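Local coordinates for protein cytochrome P450 monooxygenase (Rhodococcus sp. ECU0066, PDB 6KBH) that probably acts as a self-sufficient monooxygenase, joining a heme-binding P450 domain to its own FMN- and [2Fe-2S]-binding reductase in one chain, at residues A[30-44]-A[64-77]. Residues are numbered along the deposited sequence; the frame is centred on the assembly and turned at random.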
# COMPACT_ATOMS: atom_id res chain seq x y z
N SER A 30 8.94 -23.49 32.77
CA SER A 30 8.72 -22.08 32.50
C SER A 30 8.72 -21.31 33.82
O SER A 30 8.63 -21.91 34.89
CB SER A 30 7.40 -21.89 31.76
OG SER A 30 6.31 -21.87 32.67
N PRO A 31 8.83 -19.98 33.77
CA PRO A 31 8.71 -19.20 35.01
C PRO A 31 7.37 -19.37 35.71
O PRO A 31 7.25 -19.01 36.89
CB PRO A 31 8.92 -17.75 34.54
CG PRO A 31 9.74 -17.88 33.30
CD PRO A 31 9.26 -19.14 32.64
N THR A 32 6.36 -19.91 35.03
CA THR A 32 5.07 -20.18 35.64
C THR A 32 4.98 -21.58 36.24
O THR A 32 3.88 -22.03 36.59
CB THR A 32 3.95 -20.01 34.61
OG1 THR A 32 4.26 -20.76 33.43
CG2 THR A 32 3.78 -18.54 34.23
N GLY A 33 6.11 -22.28 36.38
CA GLY A 33 6.11 -23.61 36.93
C GLY A 33 5.60 -24.69 36.00
O GLY A 33 5.57 -25.87 36.40
N CYS A 34 5.21 -24.35 34.77
CA CYS A 34 4.76 -25.36 33.83
C CYS A 34 5.96 -26.03 33.15
O CYS A 34 7.00 -25.40 32.97
CB CYS A 34 3.86 -24.73 32.77
SG CYS A 34 2.27 -24.15 33.39
N PRO A 35 5.83 -27.30 32.79
CA PRO A 35 6.90 -27.95 32.03
C PRO A 35 7.08 -27.29 30.67
O PRO A 35 6.21 -26.58 30.17
CB PRO A 35 6.40 -29.40 31.88
CG PRO A 35 5.42 -29.58 32.99
CD PRO A 35 4.77 -28.24 33.17
N VAL A 36 8.24 -27.54 30.07
CA VAL A 36 8.61 -26.96 28.78
C VAL A 36 8.82 -28.09 27.78
O VAL A 36 9.47 -29.10 28.09
CB VAL A 36 9.87 -26.08 28.90
CG1 VAL A 36 10.45 -25.77 27.52
CG2 VAL A 36 9.56 -24.81 29.66
N SER A 37 8.27 -27.92 26.58
CA SER A 37 8.31 -28.95 25.55
C SER A 37 9.73 -29.16 25.04
O SER A 37 10.59 -28.28 25.15
CB SER A 37 7.39 -28.56 24.40
OG SER A 37 7.62 -29.34 23.24
N PRO A 38 10.02 -30.35 24.50
CA PRO A 38 11.30 -30.55 23.78
C PRO A 38 11.55 -29.52 22.70
O PRO A 38 12.60 -28.87 22.69
CB PRO A 38 11.14 -31.96 23.20
CG PRO A 38 10.20 -32.65 24.11
CD PRO A 38 9.25 -31.60 24.61
N ARG A 39 10.60 -29.36 21.77
CA ARG A 39 10.78 -28.41 20.67
C ARG A 39 10.92 -26.99 21.19
O ARG A 39 11.67 -26.19 20.63
CB ARG A 39 9.62 -28.53 19.69
CG ARG A 39 9.53 -29.89 19.01
CD ARG A 39 8.23 -30.06 18.23
NE ARG A 39 7.07 -30.11 19.11
CZ ARG A 39 5.82 -30.29 18.69
NH1 ARG A 39 5.57 -30.43 17.39
NH2 ARG A 39 4.82 -30.31 19.56
N ALA A 40 10.21 -26.66 22.28
CA ALA A 40 10.31 -25.33 22.87
C ALA A 40 11.67 -25.13 23.55
O ALA A 40 12.26 -24.05 23.43
CB ALA A 40 9.18 -25.12 23.88
N ALA A 41 12.16 -26.14 24.26
CA ALA A 41 13.46 -26.05 24.92
C ALA A 41 14.62 -26.18 23.95
O ALA A 41 15.73 -25.74 24.26
CB ALA A 41 13.57 -27.12 26.01
N ALA A 42 14.39 -26.77 22.78
CA ALA A 42 15.40 -26.82 21.73
C ALA A 42 15.41 -25.57 20.87
O ALA A 42 16.22 -25.48 19.94
CB ALA A 42 15.17 -28.05 20.84
N PHE A 43 14.53 -24.61 21.14
CA PHE A 43 14.51 -23.37 20.37
C PHE A 43 15.76 -22.55 20.67
O PHE A 43 16.09 -22.30 21.83
CB PHE A 43 13.25 -22.57 20.69
CG PHE A 43 13.18 -21.23 19.99
CD1 PHE A 43 12.95 -21.16 18.62
CD2 PHE A 43 13.33 -20.05 20.70
CE1 PHE A 43 12.88 -19.94 17.98
CE2 PHE A 43 13.26 -18.82 20.06
CZ PHE A 43 13.04 -18.77 18.70
N ASP A 44 16.46 -22.15 19.61
CA ASP A 44 17.58 -21.22 19.70
C ASP A 44 17.49 -20.22 18.56
O ASP A 44 17.54 -20.60 17.38
CB ASP A 44 18.91 -21.96 19.67
CG ASP A 44 20.10 -21.05 19.93
OD1 ASP A 44 19.88 -19.86 20.24
OD2 ASP A 44 21.24 -21.51 19.83
N GLU A 64 1.27 -26.73 16.28
CA GLU A 64 0.93 -27.43 17.51
C GLU A 64 1.20 -26.67 18.80
O GLU A 64 0.66 -27.06 19.84
CB GLU A 64 1.67 -28.78 17.57
CG GLU A 64 1.80 -29.46 16.21
CD GLU A 64 2.65 -30.70 16.26
OE1 GLU A 64 2.35 -31.59 17.09
OE2 GLU A 64 3.61 -30.79 15.48
N GLU A 65 2.00 -25.60 18.78
CA GLU A 65 2.27 -24.83 19.99
C GLU A 65 2.53 -23.38 19.62
O GLU A 65 3.68 -22.97 19.40
CB GLU A 65 3.45 -25.41 20.78
CG GLU A 65 3.51 -24.89 22.20
CD GLU A 65 4.57 -25.57 23.02
OE1 GLU A 65 5.37 -26.34 22.44
OE2 GLU A 65 4.60 -25.35 24.25
N PRO A 66 1.48 -22.55 19.58
CA PRO A 66 1.64 -21.18 19.08
C PRO A 66 2.37 -20.25 20.05
O PRO A 66 2.84 -19.19 19.62
CB PRO A 66 0.20 -20.72 18.86
CG PRO A 66 -0.57 -21.48 19.91
CD PRO A 66 0.12 -22.81 20.06
N VAL A 67 2.45 -20.61 21.33
CA VAL A 67 3.08 -19.78 22.35
C VAL A 67 3.85 -20.69 23.29
O VAL A 67 3.29 -21.63 23.86
CB VAL A 67 2.04 -18.96 23.14
CG1 VAL A 67 2.71 -18.19 24.28
CG2 VAL A 67 1.30 -18.01 22.22
N PHE A 68 5.14 -20.41 23.47
CA PHE A 68 5.95 -21.25 24.35
C PHE A 68 7.02 -20.42 25.03
O PHE A 68 7.38 -19.33 24.57
CB PHE A 68 6.58 -22.43 23.60
CG PHE A 68 7.51 -22.03 22.48
CD1 PHE A 68 7.03 -21.83 21.19
CD2 PHE A 68 8.87 -21.88 22.71
CE1 PHE A 68 7.88 -21.48 20.16
CE2 PHE A 68 9.72 -21.52 21.68
CZ PHE A 68 9.23 -21.33 20.40
N TYR A 69 7.52 -20.95 26.14
CA TYR A 69 8.67 -20.38 26.81
C TYR A 69 9.95 -21.00 26.26
O TYR A 69 10.02 -22.21 26.04
CB TYR A 69 8.59 -20.60 28.32
CG TYR A 69 9.77 -20.01 29.05
CD1 TYR A 69 9.91 -18.63 29.16
CD2 TYR A 69 10.75 -20.82 29.62
CE1 TYR A 69 10.99 -18.07 29.82
CE2 TYR A 69 11.83 -20.27 30.28
CZ TYR A 69 11.94 -18.89 30.37
OH TYR A 69 13.02 -18.34 31.03
N SER A 70 10.95 -20.15 26.02
CA SER A 70 12.22 -20.59 25.47
C SER A 70 13.27 -20.57 26.57
O SER A 70 13.47 -19.52 27.20
CB SER A 70 12.64 -19.69 24.31
OG SER A 70 13.98 -19.93 23.92
N PRO A 71 13.90 -21.70 26.91
CA PRO A 71 14.99 -21.65 27.90
C PRO A 71 16.26 -21.00 27.39
O PRO A 71 16.93 -20.30 28.17
CB PRO A 71 15.20 -23.12 28.26
CG PRO A 71 13.86 -23.74 28.03
CD PRO A 71 13.32 -23.05 26.81
N GLU A 72 16.63 -21.19 26.12
CA GLU A 72 17.88 -20.64 25.61
C GLU A 72 17.91 -19.12 25.76
O GLU A 72 18.81 -18.56 26.39
CB GLU A 72 18.09 -21.05 24.15
CG GLU A 72 19.40 -20.55 23.52
CD GLU A 72 20.66 -21.10 24.20
OE1 GLU A 72 20.58 -22.11 24.93
OE2 GLU A 72 21.75 -20.52 23.99
N LEU A 73 16.93 -18.44 25.18
CA LEU A 73 16.73 -17.02 25.39
C LEU A 73 15.76 -16.82 26.56
O LEU A 73 15.20 -17.77 27.09
CB LEU A 73 16.25 -16.38 24.09
CG LEU A 73 15.79 -14.93 23.98
CD1 LEU A 73 16.52 -14.25 22.85
CD2 LEU A 73 14.32 -14.94 23.70
N GLY A 74 15.59 -15.58 26.99
CA GLY A 74 14.77 -15.38 28.17
C GLY A 74 13.30 -15.09 27.95
O GLY A 74 12.62 -14.72 28.91
N TYR A 75 12.79 -15.25 26.73
CA TYR A 75 11.47 -14.73 26.39
C TYR A 75 10.47 -15.85 26.13
O TYR A 75 10.82 -17.01 25.90
CB TYR A 75 11.50 -13.83 25.15
CG TYR A 75 12.34 -12.57 25.22
CD1 TYR A 75 13.29 -12.37 26.22
CD2 TYR A 75 12.16 -11.57 24.28
CE1 TYR A 75 14.04 -11.22 26.27
CE2 TYR A 75 12.90 -10.41 24.33
CZ TYR A 75 13.84 -10.24 25.32
OH TYR A 75 14.58 -9.08 25.35
N TRP A 76 9.20 -15.46 26.14
CA TRP A 76 8.12 -16.26 25.59
C TRP A 76 7.99 -15.95 24.10
O TRP A 76 8.09 -14.79 23.69
CB TRP A 76 6.81 -15.95 26.32
CG TRP A 76 6.92 -16.16 27.80
CD1 TRP A 76 7.61 -15.38 28.69
CD2 TRP A 76 6.33 -17.22 28.56
NE1 TRP A 76 7.49 -15.89 29.96
CE2 TRP A 76 6.71 -17.02 29.91
CE3 TRP A 76 5.53 -18.31 28.23
CZ2 TRP A 76 6.30 -17.88 30.93
CZ3 TRP A 76 5.12 -19.16 29.25
CH2 TRP A 76 5.51 -18.94 30.58
N VAL A 77 7.77 -16.98 23.30
CA VAL A 77 7.77 -16.87 21.84
C VAL A 77 6.34 -16.96 21.34
O VAL A 77 5.58 -17.85 21.76
CB VAL A 77 8.65 -17.96 21.20
CG1 VAL A 77 8.76 -17.73 19.70
CG2 VAL A 77 10.02 -17.98 21.84
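Pro31 sets its CD squarely over the centre of the Tyr69 ring, a CH-pi contact with CD 3.3 Å from the ring centroid and only 6° off the normal. Tyr69 carries its CG anti to the backbone N, which extends the ring out to the proline coming from the opposite direction. The same CD touches Trp76 CZ2, and Thr32 OG1 lies at the edge of the indole, 3.6 Å from Trp76 CH2. With a leucine in place of Tyr69 the flat face under Pro31 is gone, and the 30-33 turn would probably be freer to shift.

The aromatic pair across the contact is T-shaped: the edge of Phe68 points at a face of Phe43, centroids 5.4 Å apart and planes at 78°. Ala40 CB packs 3.5 Å from Phe68 CD2, while Ala41 and the tip of Val36 rest on Pro71.

Exposed Glu64 forms a salt bridge, OE2 to Arg39 NH1 (2.8 Å), its hydrogen bond weak at 141°. Asp44 OD1 rests against Glu72 CG; the carboxylates have separate partners, Arg216 for Glu72 and Phe46 N for Asp44.

The N-terminal segment with short helix 38-41 thus packs against the antiparallel hairpin of strands 67-69 and 76-78, the edge of the mixed beta-sheet characteristic of the cytochrome P450 fold.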